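Local coordinates for protein homoserine dehydrogenase (Thermoplasma acidophilum, PDB 3ING) that probably catalyses the NADPH-dependent interconversion of aspartate semialdehyde and homoserine, a step in threonine and methionine biosynthesis, at residues Val15-Leu20 with Asn60-Gly65; Arg21-Ser26 with Ile35-Val40. All blocks are in the same frame, centred on the assembly; numbering follows the deposited sequence.

Contact 1: Val15-Leu20 with Asn60-Gly65; sequences VGLNVL and NKEKTG. With NDP (NADPH dihydro-nicotinamide-adenine-dinucleotide phosphate), chain C.
E62 meets L17 through its aliphatic part, not its flat carboxylate: CG of E62 rests 4.0 Å from CD2 of L17, and the chain, extended beyond CG, carries the carboxylate on to R21. Two more flat groups border the contact. At the dihydronicotinamide ring of NADPH, CG2 of V15 stands off the C2N edge, raised out of the ring plane, 3.6 Å from C2N. The peptide carbonyl of G65 is approached from above its plane by NZ of K61, at 2.9 Å from O and with a C=O...N angle of 120°.

The other methyl of L17, CD1, lies 4.0 Å from CG of K61, the two side chains crossing at a slant. A bend at chi2 (54°) then takes the rest of the lysine away from the leucine and toward the cofactor, where NZ hydrogen-bonds to O2X of the 2'-phosphate at 2.7 Å; D42 forms a salt bridge with the same ammonium. Lysine suits this place because its methylenes pack on leucine while its charge reaches an anion.

V15 N, beside the glycine-rich turn, donates an almost straight bond (171°, 2.9 Å) to O2N of the diphosphate, the Rossmann mode of holding a dinucleotide. Grip on the 2'-phosphate by K61 is consistent with a preference for NADPH over NADH.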
ATOM      1  N   VAL A  15      20.069 -10.712   1.428  1.00 20.36           N
ATOM      2  CA  VAL A  15      19.225  -9.558   1.705  1.00 21.90           C
ATOM      3  C   VAL A  15      20.066  -8.389   2.243  1.00 19.96           C
ATOM      4  O   VAL A  15      19.981  -7.290   1.746  1.00 17.65           O
ATOM      5  CB  VAL A  15      18.082  -9.903   2.715  1.00 23.00           C
ATOM      6  CG1 VAL A  15      17.351  -8.646   3.136  1.00 21.18           C
ATOM      7  CG2 VAL A  15      17.082 -10.941   2.132  1.00 23.43           C
ATOM      8  N   GLY A  16      20.866  -8.637   3.274  1.00 20.06           N
ATOM      9  CA  GLY A  16      21.682  -7.590   3.876  1.00 22.02           C
ATOM     10  C   GLY A  16      22.676  -6.896   2.954  1.00 19.86           C
ATOM     11  O   GLY A  16      22.831  -5.669   3.024  1.00 21.58           O
ATOM     12  N   LEU A  17      23.330  -7.620   2.041  1.00 21.85           N
ATOM     13  CA  LEU A  17      24.240  -6.910   1.119  1.00 20.67           C
ATOM     14  C   LEU A  17      23.422  -5.994   0.196  1.00 22.28           C
ATOM     15  O   LEU A  17      23.854  -4.901  -0.108  1.00 20.51           O
ATOM     16  CB  LEU A  17      25.110  -7.878   0.342  1.00 20.64           C
ATOM     17  CG  LEU A  17      26.367  -7.332  -0.320  1.00 21.87           C
ATOM     18  CD1 LEU A  17      27.264  -6.571   0.679  1.00 22.36           C
ATOM     19  CD2 LEU A  17      27.146  -8.479  -0.999  1.00 20.15           C
ATOM     20  N   ASN A  18      22.228  -6.426  -0.211  1.00 20.98           N
ATOM     21  CA  ASN A  18      21.342  -5.576  -1.019  1.00 21.11           C
ATOM     22  C   ASN A  18      20.814  -4.386  -0.236  1.00 21.54           C
ATOM     23  O   ASN A  18      20.493  -3.342  -0.802  1.00 20.98           O
ATOM     24  CB  ASN A  18      20.173  -6.396  -1.603  1.00 20.76           C
ATOM     25  CG  ASN A  18      20.561  -7.144  -2.868  1.00 22.14           C
ATOM     26  OD1 ASN A  18      21.222  -6.579  -3.721  1.00 21.60           O
ATOM     27  ND2 ASN A  18      20.171  -8.419  -2.971  1.00 19.73           N
ATOM     28  N   VAL A  19      20.686  -4.551   1.075  1.00 20.92           N
ATOM     29  CA  VAL A  19      20.291  -3.426   1.907  1.00 20.10           C
ATOM     30  C   VAL A  19      21.367  -2.318   1.835  1.00 21.69           C
ATOM     31  O   VAL A  19      21.063  -1.134   1.620  1.00 18.93           O
ATOM     32  CB  VAL A  19      19.991  -3.852   3.371  1.00 22.15           C
ATOM     33  CG1 VAL A  19      19.999  -2.645   4.279  1.00 21.04           C
ATOM     34  CG2 VAL A  19      18.609  -4.618   3.478  1.00 15.85           C
ATOM     35  N   LEU A  20      22.629  -2.725   1.915  1.00 19.28           N
ATOM     36  CA  LEU A  20      23.726  -1.790   1.759  1.00 20.93           C
ATOM     37  C   LEU A  20      23.725  -1.173   0.357  1.00 19.82           C
ATOM     38  O   LEU A  20      23.933   0.017   0.198  1.00 20.25           O
ATOM     39  CB  LEU A  20      25.068  -2.505   2.009  1.00 19.07           C
ATOM     40  CG  LEU A  20      25.402  -2.940   3.435  1.00 21.88           C
ATOM     41  CD1 LEU A  20      26.811  -3.525   3.525  1.00 22.79           C
ATOM     42  CD2 LEU A  20      25.252  -1.773   4.402  1.00 18.11           C
ATOM     43  N   ASN A  60      34.402  -5.459  -0.592  1.00 19.80           N
ATOM     44  CA  ASN A  60      35.168  -6.409   0.190  1.00 18.69           C
ATOM     45  C   ASN A  60      34.383  -7.698   0.475  1.00 18.16           C
ATOM     46  O   ASN A  60      34.940  -8.792   0.437  1.00 19.00           O
ATOM     47  CB  ASN A  60      35.621  -5.806   1.518  1.00 16.83           C
ATOM     48  CG  ASN A  60      36.664  -6.663   2.214  1.00 20.95           C
ATOM     49  OD1 ASN A  60      36.429  -7.227   3.286  1.00 39.69           O
ATOM     50  ND2 ASN A  60      37.810  -6.809   1.576  1.00 14.24           N
ATOM     51  N   LYS A  61      33.107  -7.576   0.788  1.00 18.35           N
ATOM     52  CA  LYS A  61      32.258  -8.745   0.990  1.00 19.60           C
ATOM     53  C   LYS A  61      32.084  -9.571  -0.294  1.00 20.32           C
ATOM     54  O   LYS A  61      32.207 -10.790  -0.274  1.00 23.37           O
ATOM     55  CB  LYS A  61      30.899  -8.276   1.490  1.00 18.75           C
ATOM     56  CG  LYS A  61      29.893  -9.372   1.883  1.00 21.61           C
ATOM     57  CD  LYS A  61      30.460 -10.367   2.918  1.00 21.60           C
ATOM     58  CE  LYS A  61      29.386 -11.322   3.369  1.00 17.85           C
ATOM     59  NZ  LYS A  61      29.905 -12.341   4.373  1.00 17.79           N
ATOM     60  N   GLU A  62      31.769  -8.908  -1.393  1.00 20.71           N
ATOM     61  CA  GLU A  62      31.666  -9.566  -2.703  1.00 22.34           C
ATOM     62  C   GLU A  62      32.921 -10.307  -3.114  1.00 22.15           C
ATOM     63  O   GLU A  62      32.866 -11.444  -3.625  1.00 25.99           O
ATOM     64  CB  GLU A  62      31.367  -8.556  -3.808  1.00 21.26           C
ATOM     65  CG  GLU A  62      29.929  -8.045  -3.838  1.00 21.59           C
ATOM     66  CD  GLU A  62      29.708  -6.892  -4.828  1.00 26.14           C
ATOM     67  OE1 GLU A  62      30.709  -6.356  -5.368  1.00 28.04           O
ATOM     68  OE2 GLU A  62      28.526  -6.491  -5.050  1.00 23.20           O
ATOM     69  N   LYS A  63      34.060  -9.659  -2.948  1.00 18.64           N
ATOM     70  CA  LYS A  63      35.301 -10.235  -3.417  1.00 17.35           C
ATOM     71  C   LYS A  63      35.889 -11.313  -2.532  1.00 20.97           C
ATOM     72  O   LYS A  63      36.538 -12.242  -3.039  1.00 19.71           O
ATOM     73  CB  LYS A  63      36.358  -9.130  -3.623  1.00 17.46           C
ATOM     74  CG  LYS A  63      36.036  -8.199  -4.804  1.00 19.52           C
ATOM     75  CD  LYS A  63      37.068  -7.146  -5.024  1.00 22.80           C
ATOM     76  CE  LYS A  63      36.736  -6.262  -6.203  1.00 24.10           C
ATOM     77  NZ  LYS A  63      35.385  -5.688  -6.027  1.00 29.67           N
ATOM     78  N   THR A  64      35.762 -11.142  -1.217  1.00 21.65           N
ATOM     79  CA  THR A  64      36.433 -12.001  -0.268  1.00 19.83           C
ATOM     80  C   THR A  64      35.532 -12.860   0.565  1.00 21.47           C
ATOM     81  O   THR A  64      36.040 -13.738   1.281  1.00 24.43           O
ATOM     82  CB  THR A  64      37.294 -11.187   0.777  1.00 19.43           C
ATOM     83  OG1 THR A  64      36.435 -10.488   1.679  1.00 22.72           O
ATOM     84  CG2 THR A  64      38.280 -10.250   0.081  1.00 15.08           C
ATOM     85  N   GLY A  65      34.240 -12.568   0.544  1.00 22.28           N
ATOM     86  CA  GLY A  65      33.257 -13.305   1.333  1.00 22.86           C
ATOM     87  C   GLY A  65      33.193 -12.870   2.784  1.00 25.70           C
ATOM     88  O   GLY A  65      32.461 -13.475   3.581  1.00 25.68           O
TER
HETATM   89  PA  NDP C 326      21.858 -15.397   4.154  1.00 23.13           P
HETATM   90  O1A NDP C 326      22.172 -15.181   2.729  1.00 20.48           O
HETATM   91  O2A NDP C 326      22.175 -16.736   4.707  1.00 20.11           O
HETATM   92  O5B NDP C 326      22.628 -14.316   5.066  1.00 21.40           O
HETATM   93  C5B NDP C 326      22.647 -14.305   6.479  1.00 22.01           C
HETATM   94  C4B NDP C 326      23.671 -13.300   6.984  1.00 22.11           C
HETATM   95  O4B NDP C 326      23.782 -13.338   8.383  1.00 23.09           O
HETATM   96  C3B NDP C 326      25.087 -13.627   6.491  1.00 20.62           C
HETATM   97  O3B NDP C 326      25.890 -12.457   6.445  1.00 21.58           O
HETATM   98  C2B NDP C 326      25.597 -14.551   7.545  1.00 19.44           C
HETATM   99  O2B NDP C 326      26.993 -14.613   7.635  1.00 24.11           O
HETATM  100  C1B NDP C 326      25.057 -13.852   8.764  1.00 18.91           C
HETATM  101  N9A NDP C 326      24.888 -14.697   9.939  1.00 23.58           N
HETATM  102  C8A NDP C 326      24.593 -16.028  10.052  1.00 26.33           C
HETATM  103  N7A NDP C 326      24.479 -16.315  11.387  1.00 23.13           N
HETATM  104  C5A NDP C 326      24.694 -15.189  12.083  1.00 26.50           C
HETATM  105  C6A NDP C 326      24.708 -14.969  13.445  1.00 28.98           C
HETATM  106  N6A NDP C 326      24.185 -15.865  14.278  1.00 41.16           N
HETATM  107  N1A NDP C 326      24.951 -13.699  13.830  1.00 25.79           N
HETATM  108  C2A NDP C 326      25.229 -12.673  12.950  1.00 29.38           C
HETATM  109  N3A NDP C 326      25.213 -12.873  11.582  1.00 27.05           N
HETATM  110  C4A NDP C 326      24.939 -14.153  11.197  1.00 22.86           C
HETATM  111  O3  NDP C 326      20.309 -15.069   4.426  1.00 14.44           O
HETATM  112  PN  NDP C 326      19.367 -14.110   3.544  1.00 19.47           P
HETATM  113  O1N NDP C 326      18.897 -14.860   2.340  1.00 22.62           O
HETATM  114  O2N NDP C 326      20.094 -12.813   3.384  1.00 19.22           O
HETATM  115  O5D NDP C 326      18.071 -13.901   4.500  1.00 21.32           O
HETATM  116  C5D NDP C 326      18.301 -13.104   5.662  1.00 22.36           C
HETATM  117  C4D NDP C 326      17.009 -13.021   6.469  1.00 23.30           C
HETATM  118  O4D NDP C 326      16.032 -12.419   5.650  1.00 22.88           O
HETATM  119  C3D NDP C 326      16.444 -14.358   6.866  1.00 20.76           C
HETATM  120  O3D NDP C 326      15.991 -14.395   8.224  1.00 18.82           O
HETATM  121  C2D NDP C 326      15.319 -14.595   5.877  1.00 20.15           C
HETATM  122  O2D NDP C 326      14.308 -15.423   6.386  1.00 20.22           O
HETATM  123  C1D NDP C 326      14.836 -13.184   5.636  1.00 18.29           C
HETATM  124  N1N NDP C 326      14.102 -13.019   4.394  1.00 18.16           N
HETATM  125  C2N NDP C 326      14.697 -13.362   3.208  1.00 20.41           C
HETATM  126  C3N NDP C 326      13.994 -13.401   2.013  1.00 24.90           C
HETATM  127  C7N NDP C 326      14.736 -13.638   0.753  1.00 27.90           C
HETATM  128  O7N NDP C 326      14.273 -12.969  -0.357  1.00 34.74           O
HETATM  129  N7N NDP C 326      15.857 -14.347   0.710  1.00 26.05           N
HETATM  130  C4N NDP C 326      12.628 -12.735   1.889  1.00 25.56           C
HETATM  131  C5N NDP C 326      12.086 -12.361   3.240  1.00 19.13           C
HETATM  132  C6N NDP C 326      12.833 -12.495   4.408  1.00 17.90           C
HETATM  133  P2B NDP C 326      27.944 -14.950   6.389  1.00 35.51           P
HETATM  134  O1X NDP C 326      29.259 -15.109   7.102  1.00 36.04           O
HETATM  135  O2X NDP C 326      27.848 -13.886   5.256  1.00 27.68           O
HETATM  136  O3X NDP C 326      27.420 -16.255   5.879  1.00 20.80           O

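Contact 2: Arg21-Ser26 with Ile35-Val40; sequences RIIDAS and IKVVGV
I23 drives its branched end into the strand at I35, the two isoleucines crossing at about a right angle. The tight part is here: CG2 of I23 lies 3.7 Å from CB of I35 and 3.6 Å from the backbone O of the same residue. That methyl stands anti to the backbone N of I23, while the longer branch, set by chi1 of -68°, reaches forward to the strand and puts CD1 3.9 Å from CG2 of I35. In return, CD1 of I35 reaches CG1 of I23 at 4.1 Å. Beta-branched residues fit well, since their broad, stiff side chains fill the angle between helix and sheet with little conformational freedom to lose.

Farther along the strand the packing is thinner. V37 offers CG2 alone, 4.2 Å from CD1 of I23, and I54 of the helix 54-64 touches both side chains. A25 is exposed on the far side of the helix, where alanine, a good helix former, needs no partner; D24, on the flank, points away from the strand and pairs with R28.

No hydrogen bond joins the two segments. I35 O, although beside a methyl, accepts one from the side chain of N27, and the strand is bonded through its backbone to strand 4-10. This is the first beta-alpha-beta unit of the Rossmann fold, helix 14-29 lying on the parallel strands 4-10 and 34-41. Its helix-to-sheet cohesion here is apolar, resting on shape and burial, while the I35 carbonyl is satisfied by N27.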
ATOM      1  N   ARG A  21      23.489  -1.979  -0.666  1.00 18.84           N
ATOM      2  CA  ARG A  21      23.480  -1.445  -2.031  1.00 17.07           C
ATOM      3  C   ARG A  21      22.421  -0.370  -2.180  1.00 19.89           C
ATOM      4  O   ARG A  21      22.701   0.709  -2.731  1.00 23.76           O
ATOM      5  CB  ARG A  21      23.226  -2.548  -3.060  1.00 19.07           C
ATOM      6  CG  ARG A  21      24.401  -3.523  -3.272  1.00 21.95           C
ATOM      7  CD  ARG A  21      24.138  -4.571  -4.364  1.00 19.56           C
ATOM      8  NE  ARG A  21      25.235  -5.539  -4.428  1.00 19.78           N
ATOM      9  CZ  ARG A  21      25.179  -6.811  -4.048  1.00 25.92           C
ATOM     10  NH1 ARG A  21      24.063  -7.355  -3.592  1.00 26.81           N
ATOM     11  NH2 ARG A  21      26.252  -7.568  -4.182  1.00 24.91           N
ATOM     12  N   ILE A  22      21.217  -0.642  -1.675  1.00 20.77           N
ATOM     13  CA  ILE A  22      20.106   0.316  -1.770  1.00 20.02           C
ATOM     14  C   ILE A  22      20.399   1.580  -0.992  1.00 24.60           C
ATOM     15  O   ILE A  22      20.191   2.674  -1.496  1.00 22.50           O
ATOM     16  CB  ILE A  22      18.756  -0.328  -1.353  1.00 23.06           C
ATOM     17  CG1 ILE A  22      18.376  -1.379  -2.407  1.00 18.80           C
ATOM     18  CG2 ILE A  22      17.618   0.727  -1.239  1.00 22.78           C
ATOM     19  CD1 ILE A  22      17.172  -2.240  -2.101  1.00 19.95           C
ATOM     20  N   ILE A  23      20.951   1.440   0.207  1.00 21.78           N
ATOM     21  CA  ILE A  23      21.323   2.595   1.014  1.00 22.97           C
ATOM     22  C   ILE A  23      22.378   3.425   0.300  1.00 23.65           C
ATOM     23  O   ILE A  23      22.294   4.658   0.240  1.00 25.53           O
ATOM     24  CB  ILE A  23      21.834   2.183   2.439  1.00 20.42           C
ATOM     25  CG1 ILE A  23      20.679   1.599   3.252  1.00 22.88           C
ATOM     26  CG2 ILE A  23      22.565   3.416   3.135  1.00 24.72           C
ATOM     27  CD1 ILE A  23      21.052   0.961   4.610  1.00 20.98           C
ATOM     28  N   ASP A  24      23.350   2.758  -0.295  1.00 23.75           N
ATOM     29  CA  ASP A  24      24.420   3.465  -0.960  1.00 25.09           C
ATOM     30  C   ASP A  24      23.885   4.248  -2.191  1.00 27.36           C
ATOM     31  O   ASP A  24      24.238   5.424  -2.412  1.00 25.25           O
ATOM     32  CB  ASP A  24      25.507   2.503  -1.377  1.00 26.04           C
ATOM     33  CG  ASP A  24      26.776   3.221  -1.763  1.00 31.42           C
ATOM     34  OD1 ASP A  24      27.136   4.200  -1.075  1.00 40.85           O
ATOM     35  OD2 ASP A  24      27.411   2.796  -2.741  1.00 41.10           O
ATOM     36  N   ALA A  25      22.991   3.627  -2.942  1.00 24.02           N
ATOM     37  CA  ALA A  25      22.405   4.263  -4.125  1.00 26.94           C
ATOM     38  C   ALA A  25      21.555   5.422  -3.666  1.00 28.83           C
ATOM     39  O   ALA A  25      21.569   6.482  -4.261  1.00 29.76           O
ATOM     40  CB  ALA A  25      21.581   3.248  -4.930  1.00 25.09           C
ATOM     41  N   SER A  26      20.858   5.221  -2.563  1.00 31.71           N
ATOM     42  CA  SER A  26      19.980   6.245  -2.013  1.00 37.82           C
ATOM     43  C   SER A  26      20.727   7.466  -1.562  1.00 38.61           C
ATOM     44  O   SER A  26      20.332   8.592  -1.847  1.00 38.03           O
ATOM     45  CB  SER A  26      19.215   5.697  -0.825  1.00 39.06           C
ATOM     46  OG  SER A  26      18.543   6.761  -0.167  1.00 47.17           O
ATOM     47  N   ILE A  35      21.197   7.916   5.110  1.00 33.70           N
ATOM     48  CA  ILE A  35      21.251   6.767   6.015  1.00 30.55           C
ATOM     49  C   ILE A  35      22.740   6.467   6.202  1.00 28.93           C
ATOM     50  O   ILE A  35      23.459   6.183   5.239  1.00 29.48           O
ATOM     51  CB  ILE A  35      20.547   5.528   5.470  1.00 26.84           C
ATOM     52  CG1 ILE A  35      19.059   5.801   5.219  1.00 29.53           C
ATOM     53  CG2 ILE A  35      20.745   4.373   6.451  1.00 22.50           C
ATOM     54  CD1 ILE A  35      18.313   4.746   4.382  1.00 27.18           C
ATOM     55  N   LYS A  36      23.199   6.569   7.441  1.00 28.56           N
ATOM     56  CA  LYS A  36      24.595   6.361   7.787  1.00 28.53           C
ATOM     57  C   LYS A  36      24.719   5.026   8.511  1.00 27.83           C
ATOM     58  O   LYS A  36      24.070   4.804   9.536  1.00 26.71           O
ATOM     59  CB  LYS A  36      25.099   7.499   8.673  1.00 29.33           C
ATOM     60  CG  LYS A  36      26.537   7.359   9.130  1.00 34.50           C
ATOM     61  CD  LYS A  36      27.071   8.618   9.846  1.00 35.03           C
ATOM     62  N   VAL A  37      25.555   4.155   7.968  1.00 25.80           N
ATOM     63  CA  VAL A  37      25.764   2.826   8.529  1.00 25.47           C
ATOM     64  C   VAL A  37      26.953   2.945   9.455  1.00 24.86           C
ATOM     65  O   VAL A  37      28.044   3.258   9.020  1.00 25.39           O
ATOM     66  CB  VAL A  37      25.986   1.807   7.427  1.00 24.40           C
ATOM     67  CG1 VAL A  37      26.499   0.483   7.989  1.00 25.86           C
ATOM     68  CG2 VAL A  37      24.667   1.623   6.629  1.00 24.89           C
ATOM     69  N   VAL A  38      26.727   2.734  10.743  1.00 23.43           N
ATOM     70  CA  VAL A  38      27.780   2.863  11.745  1.00 22.96           C
ATOM     71  C   VAL A  38      28.211   1.532  12.350  1.00 21.61           C
ATOM     72  O   VAL A  38      29.117   1.481  13.186  1.00 23.10           O
ATOM     73  CB  VAL A  38      27.346   3.846  12.874  1.00 24.27           C
ATOM     74  CG1 VAL A  38      26.964   5.198  12.268  1.00 24.66           C
ATOM     75  CG2 VAL A  38      26.237   3.251  13.717  1.00 24.12           C
ATOM     76  N   GLY A  39      27.593   0.439  11.924  1.00 21.98           N
ATOM     77  CA  GLY A  39      28.019  -0.890  12.348  1.00 18.85           C
ATOM     78  C   GLY A  39      27.483  -1.909  11.371  1.00 20.34           C
ATOM     79  O   GLY A  39      26.368  -1.767  10.886  1.00 20.63           O
ATOM     80  N   VAL A  40      28.268  -2.924  11.057  1.00 19.78           N
ATOM     81  CA  VAL A  40      27.827  -3.948  10.106  1.00 21.39           C
ATOM     82  C   VAL A  40      28.517  -5.256  10.396  1.00 23.35           C
ATOM     83  O   VAL A  40      29.709  -5.261  10.681  1.00 23.09           O
ATOM     84  CB  VAL A  40      28.073  -3.522   8.616  1.00 25.78           C
ATOM     85  CG1 VAL A  40      29.528  -3.221   8.357  1.00 29.56           C
ATOM     86  CG2 VAL A  40      27.566  -4.587   7.666  1.00 23.49           C
TER

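In the fold
Helix 14-29 serves both contacts, whose centres lie about 12 Å apart: its first turns face helix 54-64 and the cofactor in contact 1, and its later turns face strand 34-41 in contact 2. Along the chain, contact 2 is nested within the loop that contact 1 closes. They also touch directly, by a salt bridge of 2.7 Å between E62 OE2 and R21 NH2 and by packing of L20 CD2 on V37 CG2 at 4.1 Å. Contact 1 holds NADPH through V15 and K61, whereas the side chain of V37 is about 13 Å from the bound NADPH. Contact 2 packs the same helix on the sheet, away from the cofactor.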